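Local coordinates for thymine dioxygenase (Neurospora crassa, PDB 5C3Q), which binds thymine and 2-oxoglutarate next to a metal ion and probably oxidises the thymine methyl group as a non-haem iron dioxygenase, at residues P16-S21 with I48-I53; I222-Q227 with V252-G257. One frame throughout, in Å; residues are numbered along the deposited sequence.

Contact 1. Residues P16-S21 with I48-I53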
# COMPACT_ATOMS: atom_id res chain seq x y z
N PRO A 16 -16.30 0.33 -3.27
CA PRO A 16 -16.81 0.37 -4.64
C PRO A 16 -15.79 -0.14 -5.66
O PRO A 16 -14.58 -0.05 -5.42
CB PRO A 16 -17.07 1.86 -4.88
CG PRO A 16 -16.05 2.53 -4.03
CD PRO A 16 -15.92 1.67 -2.80
N LEU A 17 -16.31 -0.66 -6.76
CA LEU A 17 -15.53 -1.01 -7.93
C LEU A 17 -15.76 0.09 -8.93
O LEU A 17 -16.90 0.36 -9.30
CB LEU A 17 -16.00 -2.35 -8.50
CG LEU A 17 -15.36 -2.82 -9.81
CD1 LEU A 17 -13.86 -2.94 -9.67
CD2 LEU A 17 -15.99 -4.14 -10.22
N ILE A 18 -14.68 0.74 -9.37
CA ILE A 18 -14.79 1.91 -10.24
C ILE A 18 -13.95 1.70 -11.50
O ILE A 18 -12.81 1.25 -11.42
CB ILE A 18 -14.37 3.20 -9.49
CG1 ILE A 18 -15.36 3.47 -8.35
CG2 ILE A 18 -14.34 4.39 -10.43
CD1 ILE A 18 -14.87 4.43 -7.30
N ASP A 19 -14.54 2.01 -12.64
CA ASP A 19 -13.87 1.91 -13.93
C ASP A 19 -13.09 3.20 -14.15
O ASP A 19 -13.66 4.22 -14.51
CB ASP A 19 -14.89 1.69 -15.05
CG ASP A 19 -14.25 1.59 -16.42
OD1 ASP A 19 -13.12 2.08 -16.61
OD2 ASP A 19 -14.90 1.03 -17.32
N PHE A 20 -11.78 3.15 -13.95
CA PHE A 20 -10.96 4.36 -13.98
C PHE A 20 -10.88 5.01 -15.36
O PHE A 20 -10.71 6.22 -15.47
CB PHE A 20 -9.55 4.08 -13.44
CG PHE A 20 -8.80 5.32 -13.04
CD1 PHE A 20 -9.26 6.12 -12.01
CD2 PHE A 20 -7.63 5.68 -13.69
CE1 PHE A 20 -8.58 7.26 -11.63
CE2 PHE A 20 -6.94 6.82 -13.32
CZ PHE A 20 -7.41 7.61 -12.28
N SER A 21 -11.03 4.21 -16.41
CA SER A 21 -11.00 4.73 -17.78
C SER A 21 -12.10 5.76 -18.01
O SER A 21 -11.96 6.66 -18.84
CB SER A 21 -11.11 3.59 -18.80
OG SER A 21 -12.43 3.09 -18.90
N ILE A 48 -10.94 1.73 -2.30
CA ILE A 48 -11.69 1.47 -3.54
C ILE A 48 -10.97 0.39 -4.37
O ILE A 48 -9.79 0.10 -4.12
CB ILE A 48 -11.87 2.75 -4.39
CG1 ILE A 48 -10.51 3.28 -4.88
CG2 ILE A 48 -12.60 3.82 -3.59
CD1 ILE A 48 -10.61 4.47 -5.82
N TYR A 49 -11.68 -0.21 -5.32
CA TYR A 49 -11.05 -1.03 -6.36
C TYR A 49 -11.17 -0.25 -7.66
O TYR A 49 -12.25 0.26 -7.98
CB TYR A 49 -11.77 -2.36 -6.56
CG TYR A 49 -11.51 -3.47 -5.56
CD1 TYR A 49 -11.56 -3.24 -4.19
CD2 TYR A 49 -11.30 -4.78 -6.00
CE1 TYR A 49 -11.36 -4.28 -3.29
CE2 TYR A 49 -11.10 -5.82 -5.11
CZ TYR A 49 -11.13 -5.57 -3.76
OH TYR A 49 -10.94 -6.60 -2.87
N LEU A 50 -10.08 -0.18 -8.42
CA LEU A 50 -10.11 0.39 -9.75
C LEU A 50 -9.88 -0.68 -10.79
O LEU A 50 -9.00 -1.53 -10.64
CB LEU A 50 -9.03 1.46 -9.90
CG LEU A 50 -9.16 2.72 -9.04
CD1 LEU A 50 -8.00 3.65 -9.32
CD2 LEU A 50 -10.49 3.42 -9.30
N LYS A 51 -10.69 -0.64 -11.85
CA LYS A 51 -10.49 -1.48 -13.04
C LYS A 51 -10.19 -0.58 -14.23
O LYS A 51 -10.40 0.64 -14.18
CB LYS A 51 -11.72 -2.36 -13.31
CG LYS A 51 -13.02 -1.61 -13.55
CD LYS A 51 -14.23 -2.54 -13.53
CE LYS A 51 -14.42 -3.27 -14.85
NZ LYS A 51 -15.54 -4.24 -14.76
N ASN A 52 -9.68 -1.18 -15.31
CA ASN A 52 -9.31 -0.46 -16.53
C ASN A 52 -8.42 0.74 -16.27
O ASN A 52 -8.69 1.85 -16.73
CB ASN A 52 -10.56 -0.05 -17.31
CG ASN A 52 -11.40 -1.25 -17.72
OD1 ASN A 52 -10.88 -2.35 -17.88
ND2 ASN A 52 -12.70 -1.04 -17.89
N ILE A 53 -7.36 0.51 -15.50
CA ILE A 53 -6.33 1.52 -15.27
C ILE A 53 -5.36 1.51 -16.45
O ILE A 53 -5.32 0.54 -17.21
CB ILE A 53 -5.58 1.29 -13.93
CG1 ILE A 53 -5.02 -0.14 -13.83
CG2 ILE A 53 -6.50 1.57 -12.75
CD1 ILE A 53 -3.89 -0.30 -12.83
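Leu17 to Asp19 run parallel to Tyr49 to Lys51 as adjacent strands, their axes 4.7 Å apart at closest and splayed by 32°. This is a beta-alpha-beta crossover: the chain leaves the first strand, passes through helices 21-25 and 28-44 and returns alongside. The ladder is regular. Pro16 O takes the N-H of Tyr49, Ile18 bonds through its N to Tyr49 O and through its O to Lys51 N, and Phe20 N closes the run on Lys51 O.

Ile18 and Leu50 share the face turned to helices 28-44 and 147-173, where Leu50 CD2 touches Ile18 CB at 3.9 Å. Leu50 CD1 then meets Phe20 CD1, also at 3.9 Å, and Ile53 CG2 packs on Phe20 CB.

On the other face Leu17 turns CG anti to its amide N (chi1 175°), which brings CD1 to 3.8 Å from Tyr49 CB and also against Lys51 CD. At the end of the ladder Asp19 divides its carboxylate. OD1 receives the hydroxyl of Ser21 at 2.6 Å from OG, on the syn side, and a weak capping bond from Ser21 N where the next helix begins; OD2 takes a weak bond from Asn52 ND2 at 3.1 Å, the amide plane turned 69° from the carboxylate. An alanine in place of Asp19 is likely to leave the Ser21 hydroxyl and Asn52 amide without this acceptor, and the helix start without its side-chain cap. Lys51 carries the opposite charge nearby, but only its aliphatic part touches: CG rests 3.6 Å from Asp19 CA, while NZ stays 5.9 Å from Asp19 OD2.

Contact 2. Residues I222-Q227 with V252-G257; sequences ITLLFQ and VVVNAG. With AKG (2-oxoglutaric acid), chain F.
Val252 sets one methyl squarely on the ring of Phe226: CG2 sits 3.9 Å from the ring centroid and 13° off the normal, a CH-pi contact over the face. Its CG1 branch stands between the backbone N and the carbonyl carbon (chi1 56°), which turns CG2 anti to the N and in toward the neighbouring strand. There the same methyl also meets Leu224 CB at 4.0 Å and Leu225 O at 3.5 Å.

Val253, which has the most surface buried here, forms a hydrogen-bonded antiparallel pair with Leu225, giving its N-H to Leu225 O at 2.9 Å and accepting Leu225 N on its own O at 2.7 Å. Its CG2 lies 3.9 Å from Gln227 NE2, and the other end of that amide, OE1, accepts from Arg288, which binds 2-oxoglutarate. These are neighbouring strands of the double-stranded beta-helix, the core of 2-oxoglutarate oxygenases, and Val253, Leu225, Thr223 and Asn255 lie on the face turned to the active site. Leu225 reaches the cosubstrate directly, CD2 standing 3.3 Å from O3 of AKG, which Arg288, Ser290 and Tyr196 also hydrogen-bond.

Thr223 pairs with Asn255, again through two backbone bonds, and their side chains run abreast on the same face. Between them the contact is Thr223 CB against Asn255 OD1 at 3.4 Å. Their polar ends do not bond each other: Thr223 OG1 and Asn255 ND2 both hydrogen-bond to OD2 of Asp218, a ligand of the bound nickel, and so probably steady that carboxylate from the second shell.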
# COMPACT_ATOMS: atom_id res chain seq x y z
N ILE A 222 -1.83 7.80 -0.83
CA ILE A 222 -2.54 6.58 -1.19
C ILE A 222 -1.57 5.41 -1.38
O ILE A 222 -0.36 5.59 -1.51
CB ILE A 222 -3.40 6.74 -2.48
CG1 ILE A 222 -2.52 6.94 -3.72
CG2 ILE A 222 -4.40 7.89 -2.34
CD1 ILE A 222 -3.29 6.99 -5.03
N THR A 223 -2.13 4.21 -1.38
CA THR A 223 -1.38 3.02 -1.70
C THR A 223 -2.08 2.32 -2.86
O THR A 223 -3.30 2.19 -2.85
CB THR A 223 -1.27 2.06 -0.50
OG1 THR A 223 -0.62 2.72 0.58
CG2 THR A 223 -0.48 0.79 -0.87
N LEU A 224 -1.29 1.92 -3.85
CA LEU A 224 -1.80 1.13 -4.96
C LEU A 224 -1.38 -0.30 -4.67
O LEU A 224 -0.19 -0.61 -4.68
CB LEU A 224 -1.19 1.60 -6.29
CG LEU A 224 -1.30 3.10 -6.56
CD1 LEU A 224 -0.49 3.48 -7.79
CD2 LEU A 224 -2.75 3.52 -6.71
N LEU A 225 -2.36 -1.15 -4.37
CA LEU A 225 -2.09 -2.54 -4.00
C LEU A 225 -2.52 -3.49 -5.11
O LEU A 225 -3.71 -3.61 -5.41
CB LEU A 225 -2.80 -2.91 -2.69
CG LEU A 225 -2.48 -4.34 -2.24
CD1 LEU A 225 -1.09 -4.43 -1.64
CD2 LEU A 225 -3.52 -4.83 -1.25
N PHE A 226 -1.54 -4.14 -5.71
CA PHE A 226 -1.77 -5.15 -6.73
C PHE A 226 -1.63 -6.51 -6.04
O PHE A 226 -0.56 -6.83 -5.51
CB PHE A 226 -0.73 -5.02 -7.85
CG PHE A 226 -0.68 -3.65 -8.48
CD1 PHE A 226 0.09 -2.64 -7.92
CD2 PHE A 226 -1.39 -3.38 -9.64
CE1 PHE A 226 0.15 -1.38 -8.49
CE2 PHE A 226 -1.34 -2.12 -10.22
CZ PHE A 226 -0.57 -1.12 -9.65
N GLN A 227 -2.71 -7.29 -6.02
CA GLN A 227 -2.67 -8.61 -5.39
C GLN A 227 -2.97 -9.70 -6.41
O GLN A 227 -3.69 -9.47 -7.39
CB GLN A 227 -3.64 -8.70 -4.20
CG GLN A 227 -5.12 -8.57 -4.53
CD GLN A 227 -6.02 -8.72 -3.30
OE1 GLN A 227 -5.63 -9.33 -2.31
NE2 GLN A 227 -7.22 -8.18 -3.37
N VAL A 252 -6.87 -2.95 -9.23
CA VAL A 252 -5.92 -2.49 -8.22
C VAL A 252 -6.74 -2.00 -7.04
O VAL A 252 -7.73 -1.28 -7.21
CB VAL A 252 -4.97 -1.39 -8.76
CG1 VAL A 252 -5.72 -0.19 -9.32
CG2 VAL A 252 -4.00 -0.94 -7.66
N VAL A 253 -6.34 -2.42 -5.85
CA VAL A 253 -6.98 -1.97 -4.63
C VAL A 253 -6.25 -0.70 -4.22
O VAL A 253 -5.02 -0.69 -4.09
CB VAL A 253 -6.91 -3.04 -3.53
CG1 VAL A 253 -7.56 -2.55 -2.25
CG2 VAL A 253 -7.60 -4.32 -4.00
N VAL A 254 -7.00 0.38 -4.04
CA VAL A 254 -6.43 1.67 -3.67
C VAL A 254 -6.99 2.12 -2.33
O VAL A 254 -8.21 2.14 -2.13
CB VAL A 254 -6.71 2.76 -4.72
CG1 VAL A 254 -5.95 4.03 -4.38
CG2 VAL A 254 -6.33 2.28 -6.12
N ASN A 255 -6.09 2.45 -1.41
CA ASN A 255 -6.51 2.96 -0.11
C ASN A 255 -5.77 4.22 0.28
O ASN A 255 -4.59 4.39 -0.04
CB ASN A 255 -6.33 1.89 0.96
CG ASN A 255 -4.88 1.53 1.21
OD1 ASN A 255 -4.28 0.80 0.42
ND2 ASN A 255 -4.32 2.01 2.31
N ALA A 256 -6.46 5.10 0.99
CA ALA A 256 -5.85 6.32 1.49
C ALA A 256 -4.98 6.00 2.70
O ALA A 256 -5.30 5.11 3.47
CB ALA A 256 -6.93 7.33 1.87
N GLY A 257 -3.87 6.71 2.84
CA GLY A 257 -3.00 6.59 3.99
C GLY A 257 -3.22 7.68 5.03
O GLY A 257 -4.01 8.60 4.83
C1 AKG F . 1.34 -3.36 3.10
O1 AKG F . 1.26 -2.25 3.70
O2 AKG F . 2.44 -3.79 2.69
C2 AKG F . 0.13 -4.17 2.90
O5 AKG F . -0.92 -3.84 3.44
C3 AKG F . 0.20 -5.41 2.02
C4 AKG F . -1.19 -6.00 1.81
C5 AKG F . -1.16 -7.18 0.87
O3 AKG F . -2.20 -7.46 0.25
O4 AKG F . -0.11 -7.85 0.75

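Along the chain both segments of contact 1 come first and those of contact 2 follow, yet the two are joined side by side in one mixed sheet, their centres 11 Å apart. The join is between strands 47-51 and 251-256: Ile48 N lies 2.8 Å from Val254 O and Leu50 N 2.9 Å from Val252 O, probable hydrogen bonds. Packing follows on both faces, Tyr49 against Val253 and Leu50 against Val254, with helix 147-173 lying along the face that carries Leu50 and Leu224. The parallel pair of contact 1, from the N-terminal part of the chain, thus extends the strands of contact 2 outward, while contact 2 sits near the centre of the chain and borders the metal and 2-oxoglutarate site.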